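PDB 3O66: glycine betaine/carnitine/choline ABC transporter from Staphylococcus aureus subsp. aureus Mu50, which probably binds glycine betaine, carnitine or choline outside the membrane as the substrate-binding component of an ABC-type uptake system. Local coordinates for residues D103-T115 with K238-T250. Residues are numbered along the deposited sequence; the frame is centred on the assembly and turned at random.
Sequences DQTFFDSYGFANT and KTTINKLTGKIST
The methyl CG2 of Ile-241 sits squarely over the Phe-107 ring, 3.5 Å from the centroid, a CH-pi contact. Thr-105 CG2 covers the opposite face, so the ring is sandwiched between two methyls, while the Asn-242 amide meets its edge, the two planes 68° apart. A chi1 of -75°, with CG anti to the carbonyl carbon, carries the Phe-107 ring onto Ile-241 and Asn-242. Asn-242 ND2 also donates to Thr-245 OG1 at 3.1 Å, in the amide plane, and to a water that accepts from Asp-108 N; these bonds fix the amide's rotation. Farther along, backbone bonds take over: Gly-246 N meets a lone pair of Ser-109 O at 2.9 Å, and Ile-248 N gives Tyr-110 O a nearly straight bond (167°). Leu-244 CB packs at the edge of the Tyr-110 ring, whose OH bonds to Gly-67 O. A weak 3.4 Å bond from Ala-113 N to Thr-250 OG1 is the last link along the two segments. The solvent side is looser: exposed Lys-238 brings NZ only to 4.3 Å from Thr-105 CG2. The contact fastens the loop after edge strand 104-106 to the 238-250 segment, within one lobe of a two-lobed periplasmic-binding-protein fold, before the chain crosses to strand 116-120 of the other.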
loop_
_atom_site.group_PDB
_atom_site.type_symbol
_atom_site.label_atom_id
_atom_site.label_comp_id
_atom_site.label_asym_id
_atom_site.label_seq_id
_atom_site.Cartn_x
_atom_site.Cartn_y
_atom_site.Cartn_z
ATOM N N ASP A 103 2.017 -19.409 -11.225
ATOM C CA ASP A 103 1.206 -19.210 -12.434
ATOM C C ASP A 103 0.230 -18.032 -12.263
ATOM O O ASP A 103 -0.988 -18.142 -12.543
ATOM C CB ASP A 103 0.441 -20.496 -12.804
ATOM C CG ASP A 103 -0.251 -20.392 -14.156
ATOM O OD1 ASP A 103 0.325 -19.739 -15.065
ATOM O OD2 ASP A 103 -1.357 -20.978 -14.306
ATOM N N GLN A 104 0.772 -16.923 -11.756
ATOM C CA GLN A 104 -0.022 -15.716 -11.492
ATOM C C GLN A 104 0.669 -14.492 -12.069
ATOM O O GLN A 104 1.904 -14.427 -12.165
ATOM C CB GLN A 104 -0.240 -15.501 -10.000
ATOM C CG GLN A 104 -1.104 -16.587 -9.320
ATOM C CD GLN A 104 -1.110 -16.475 -7.796
ATOM O OE1 GLN A 104 -0.654 -15.478 -7.230
ATOM N NE2 GLN A 104 -1.607 -17.519 -7.128
ATOM N N THR A 105 -0.151 -13.506 -12.418
ATOM C CA THR A 105 0.344 -12.239 -12.896
ATOM C C THR A 105 0.286 -11.243 -11.743
ATOM O O THR A 105 -0.812 -10.913 -11.225
ATOM C CB THR A 105 -0.471 -11.758 -14.095
ATOM O OG1 THR A 105 -0.227 -12.640 -15.203
ATOM C CG2 THR A 105 -0.104 -10.306 -14.482
ATOM N N PHE A 106 1.459 -10.781 -11.332
ATOM C CA PHE A 106 1.542 -9.681 -10.362
ATOM C C PHE A 106 1.645 -8.431 -11.242
ATOM O O PHE A 106 2.669 -8.233 -11.885
ATOM C CB PHE A 106 2.778 -9.885 -9.439
ATOM C CG PHE A 106 2.786 -9.033 -8.190
ATOM C CD1 PHE A 106 2.624 -9.625 -6.932
ATOM C CD2 PHE A 106 2.999 -7.650 -8.266
ATOM C CE1 PHE A 106 2.644 -8.852 -5.759
ATOM C CE2 PHE A 106 3.049 -6.870 -7.107
ATOM C CZ PHE A 106 2.864 -7.482 -5.847
ATOM N N PHE A 107 0.580 -7.611 -11.290
ATOM C CA PHE A 107 0.508 -6.491 -12.260
ATOM C C PHE A 107 1.507 -5.399 -11.947
ATOM O O PHE A 107 2.051 -5.327 -10.827
ATOM C CB PHE A 107 -0.911 -5.916 -12.344
ATOM C CG PHE A 107 -1.865 -6.801 -13.111
ATOM C CD1 PHE A 107 -2.177 -6.511 -14.445
ATOM C CD2 PHE A 107 -2.411 -7.937 -12.514
ATOM C CE1 PHE A 107 -3.044 -7.330 -15.169
ATOM C CE2 PHE A 107 -3.277 -8.777 -13.225
ATOM C CZ PHE A 107 -3.599 -8.470 -14.544
ATOM N N ASP A 108 1.802 -4.588 -12.958
ATOM C CA ASP A 108 2.496 -3.318 -12.727
ATOM C C ASP A 108 1.707 -2.527 -11.670
ATOM O O ASP A 108 0.509 -2.692 -11.548
ATOM C CB ASP A 108 2.616 -2.505 -14.007
ATOM C CG ASP A 108 3.670 -3.062 -14.976
ATOM O OD1 ASP A 108 4.454 -3.965 -14.614
ATOM O OD2 ASP A 108 3.710 -2.575 -16.117
ATOM N N SER A 109 2.395 -1.673 -10.918
ATOM C CA SER A 109 1.778 -0.998 -9.795
ATOM C C SER A 109 0.653 -0.059 -10.139
ATOM O O SER A 109 0.652 0.609 -11.203
ATOM C CB SER A 109 2.840 -0.260 -8.960
ATOM O OG SER A 109 2.248 0.451 -7.867
ATOM N N TYR A 110 -0.322 -0.021 -9.246
ATOM C CA TYR A 110 -1.345 1.040 -9.264
ATOM C C TYR A 110 -0.753 2.466 -9.310
ATOM O O TYR A 110 -1.400 3.395 -9.801
ATOM C CB TYR A 110 -2.221 0.921 -8.034
ATOM C CG TYR A 110 -3.135 -0.277 -8.064
ATOM C CD1 TYR A 110 -4.057 -0.441 -9.098
ATOM C CD2 TYR A 110 -3.089 -1.229 -7.037
ATOM C CE1 TYR A 110 -4.905 -1.525 -9.116
ATOM C CE2 TYR A 110 -3.920 -2.339 -7.032
ATOM C CZ TYR A 110 -4.823 -2.480 -8.078
ATOM O OH TYR A 110 -5.654 -3.551 -8.078
ATOM N N GLY A 111 0.446 2.624 -8.744
ATOM C CA GLY A 111 1.151 3.911 -8.760
ATOM C C GLY A 111 1.471 4.419 -7.364
ATOM O O GLY A 111 2.108 5.462 -7.205
ATOM N N PHE A 112 1.064 3.663 -6.343
ATOM C CA PHE A 112 1.419 4.002 -4.969
ATOM C C PHE A 112 2.210 2.868 -4.280
ATOM O O PHE A 112 2.201 1.725 -4.729
ATOM C CB PHE A 112 0.159 4.365 -4.139
ATOM C CG PHE A 112 -0.801 3.202 -3.889
ATOM C CD1 PHE A 112 -0.711 2.441 -2.715
ATOM C CD2 PHE A 112 -1.818 2.903 -4.798
ATOM C CE1 PHE A 112 -1.594 1.402 -2.456
ATOM C CE2 PHE A 112 -2.715 1.849 -4.565
ATOM C CZ PHE A 112 -2.621 1.100 -3.384
ATOM N N ALA A 113 2.903 3.241 -3.200
ATOM C CA ALA A 113 3.528 2.315 -2.251
ATOM C C ALA A 113 2.971 2.554 -0.836
ATOM O O ALA A 113 2.762 3.711 -0.427
ATOM C CB ALA A 113 5.036 2.479 -2.273
ATOM N N ASN A 114 2.706 1.454 -0.128
ATOM C CA ASN A 114 2.233 1.465 1.247
ATOM C C ASN A 114 3.336 0.878 2.120
ATOM O O ASN A 114 3.476 -0.355 2.234
ATOM C CB ASN A 114 0.935 0.660 1.372
ATOM C CG ASN A 114 0.269 0.835 2.729
ATOM O OD1 ASN A 114 0.868 1.381 3.667
ATOM N ND2 ASN A 114 -0.965 0.371 2.844
ATOM N N THR A 115 4.162 1.783 2.638
ATOM C CA THR A 115 5.353 1.428 3.368
ATOM C C THR A 115 5.434 2.203 4.683
ATOM O O THR A 115 4.765 3.222 4.860
ATOM C CB THR A 115 6.624 1.724 2.530
ATOM O OG1 THR A 115 7.789 1.434 3.323
ATOM C CG2 THR A 115 6.666 3.213 2.056
ATOM N N LYS A 238 -7.365 -9.004 -18.327
ATOM C CA LYS A 238 -6.011 -8.472 -18.182
ATOM C C LYS A 238 -5.977 -7.018 -18.663
ATOM O O LYS A 238 -5.346 -6.163 -18.042
ATOM C CB LYS A 238 -5.031 -9.315 -18.991
ATOM C CG LYS A 238 -3.573 -8.925 -18.829
ATOM C CD LYS A 238 -2.724 -10.014 -19.548
ATOM C CE LYS A 238 -1.312 -9.569 -19.842
ATOM N NZ LYS A 238 -0.622 -9.197 -18.588
ATOM N N THR A 239 -6.689 -6.744 -19.754
ATOM C CA THR A 239 -6.845 -5.375 -20.264
ATOM C C THR A 239 -7.594 -4.508 -19.256
ATOM O O THR A 239 -7.188 -3.367 -18.984
ATOM C CB THR A 239 -7.610 -5.387 -21.589
ATOM O OG1 THR A 239 -6.861 -6.143 -22.544
ATOM C CG2 THR A 239 -7.812 -3.988 -22.115
ATOM N N THR A 240 -8.683 -5.054 -18.713
ATOM C CA THR A 240 -9.442 -4.368 -17.649
ATOM C C THR A 240 -8.575 -3.988 -16.446
ATOM O O THR A 240 -8.484 -2.803 -16.058
ATOM C CB THR A 240 -10.676 -5.193 -17.238
ATOM O OG1 THR A 240 -11.580 -5.257 -18.359
ATOM C CG2 THR A 240 -11.393 -4.538 -16.086
ATOM N N ILE A 241 -7.916 -4.976 -15.846
ATOM C CA ILE A 241 -7.080 -4.712 -14.675
ATOM C C ILE A 241 -5.987 -3.686 -15.006
ATOM O O ILE A 241 -5.770 -2.751 -14.233
ATOM C CB ILE A 241 -6.516 -6.014 -14.087
ATOM C CG1 ILE A 241 -7.674 -6.917 -13.582
ATOM C CG2 ILE A 241 -5.468 -5.713 -12.976
ATOM C CD1 ILE A 241 -7.317 -8.438 -13.460
ATOM N N ASN A 242 -5.331 -3.834 -16.154
ATOM C CA ASN A 242 -4.303 -2.874 -16.578
ATOM C C ASN A 242 -4.793 -1.445 -16.758
ATOM O O ASN A 242 -3.987 -0.534 -16.787
ATOM C CB ASN A 242 -3.581 -3.353 -17.838
ATOM C CG ASN A 242 -2.401 -4.284 -17.521
ATOM O OD1 ASN A 242 -2.223 -5.313 -18.183
ATOM N ND2 ASN A 242 -1.593 -3.926 -16.511
ATOM N N LYS A 243 -6.101 -1.232 -16.853
ATOM C CA LYS A 243 -6.612 0.130 -16.936
ATOM C C LYS A 243 -6.237 0.921 -15.679
ATOM O O LYS A 243 -6.121 2.131 -15.736
ATOM C CB LYS A 243 -8.131 0.134 -17.048
ATOM C CG LYS A 243 -8.733 -0.070 -18.411
ATOM C CD LYS A 243 -10.270 -0.039 -18.165
ATOM C CE LYS A 243 -11.001 0.523 -19.327
ATOM N NZ LYS A 243 -12.435 0.735 -19.047
ATOM N N LEU A 244 -6.063 0.227 -14.542
ATOM C CA LEU A 244 -5.760 0.911 -13.286
ATOM C C LEU A 244 -4.266 1.120 -13.051
ATOM O O LEU A 244 -3.898 1.785 -12.095
ATOM C CB LEU A 244 -6.392 0.164 -12.095
ATOM C CG LEU A 244 -7.955 0.143 -12.095
ATOM C CD1 LEU A 244 -8.491 -0.567 -10.858
ATOM C CD2 LEU A 244 -8.517 1.531 -12.137
ATOM N N THR A 245 -3.415 0.553 -13.900
ATOM C CA THR A 245 -1.965 0.663 -13.730
ATOM C C THR A 245 -1.499 2.131 -13.812
ATOM O O THR A 245 -1.765 2.805 -14.808
ATOM C CB THR A 245 -1.243 -0.197 -14.800
ATOM O OG1 THR A 245 -1.540 -1.581 -14.556
ATOM C CG2 THR A 245 0.284 0.032 -14.778
ATOM N N GLY A 246 -0.801 2.613 -12.770
ATOM C CA GLY A 246 -0.377 4.018 -12.676
ATOM C C GLY A 246 -1.442 5.046 -12.297
ATOM O O GLY A 246 -1.125 6.226 -12.121
ATOM N N LYS A 247 -2.702 4.638 -12.159
ATOM C CA LYS A 247 -3.801 5.607 -11.939
ATOM C C LYS A 247 -4.060 6.107 -10.500
ATOM O O LYS A 247 -4.939 6.978 -10.259
ATOM C CB LYS A 247 -5.108 5.117 -12.566
ATOM C CG LYS A 247 -4.992 4.568 -13.989
ATOM C CD LYS A 247 -4.637 5.624 -15.076
ATOM C CE LYS A 247 -4.045 4.941 -16.340
ATOM N NZ LYS A 247 -5.125 4.194 -17.124
ATOM N N ILE A 248 -3.324 5.554 -9.538
ATOM C CA ILE A 248 -3.466 5.975 -8.158
ATOM C C ILE A 248 -2.107 6.311 -7.580
ATOM O O ILE A 248 -1.337 5.394 -7.209
ATOM C CB ILE A 248 -4.184 4.895 -7.290
ATOM C CG1 ILE A 248 -5.451 4.373 -7.997
ATOM C CG2 ILE A 248 -4.528 5.464 -5.912
ATOM C CD1 ILE A 248 -6.202 3.307 -7.224
ATOM N N SER A 249 -1.783 7.603 -7.531
ATOM C CA SER A 249 -0.518 8.019 -6.900
ATOM C C SER A 249 -0.602 7.766 -5.402
ATOM O O SER A 249 -1.676 7.512 -4.892
ATOM C CB SER A 249 -0.239 9.488 -7.147
ATOM O OG SER A 249 -1.222 10.322 -6.559
ATOM N N THR A 250 0.516 7.850 -4.697
ATOM C CA THR A 250 0.457 7.780 -3.229
ATOM C C THR A 250 -0.451 8.854 -2.594
ATOM O O THR A 250 -1.266 8.537 -1.708
ATOM C CB THR A 250 1.865 7.763 -2.640
ATOM O OG1 THR A 250 2.536 6.626 -3.207
ATOM C CG2 THR A 250 1.848 7.612 -1.106
HETATM O O HOH W 1 0.874 -4.869 -15.628
#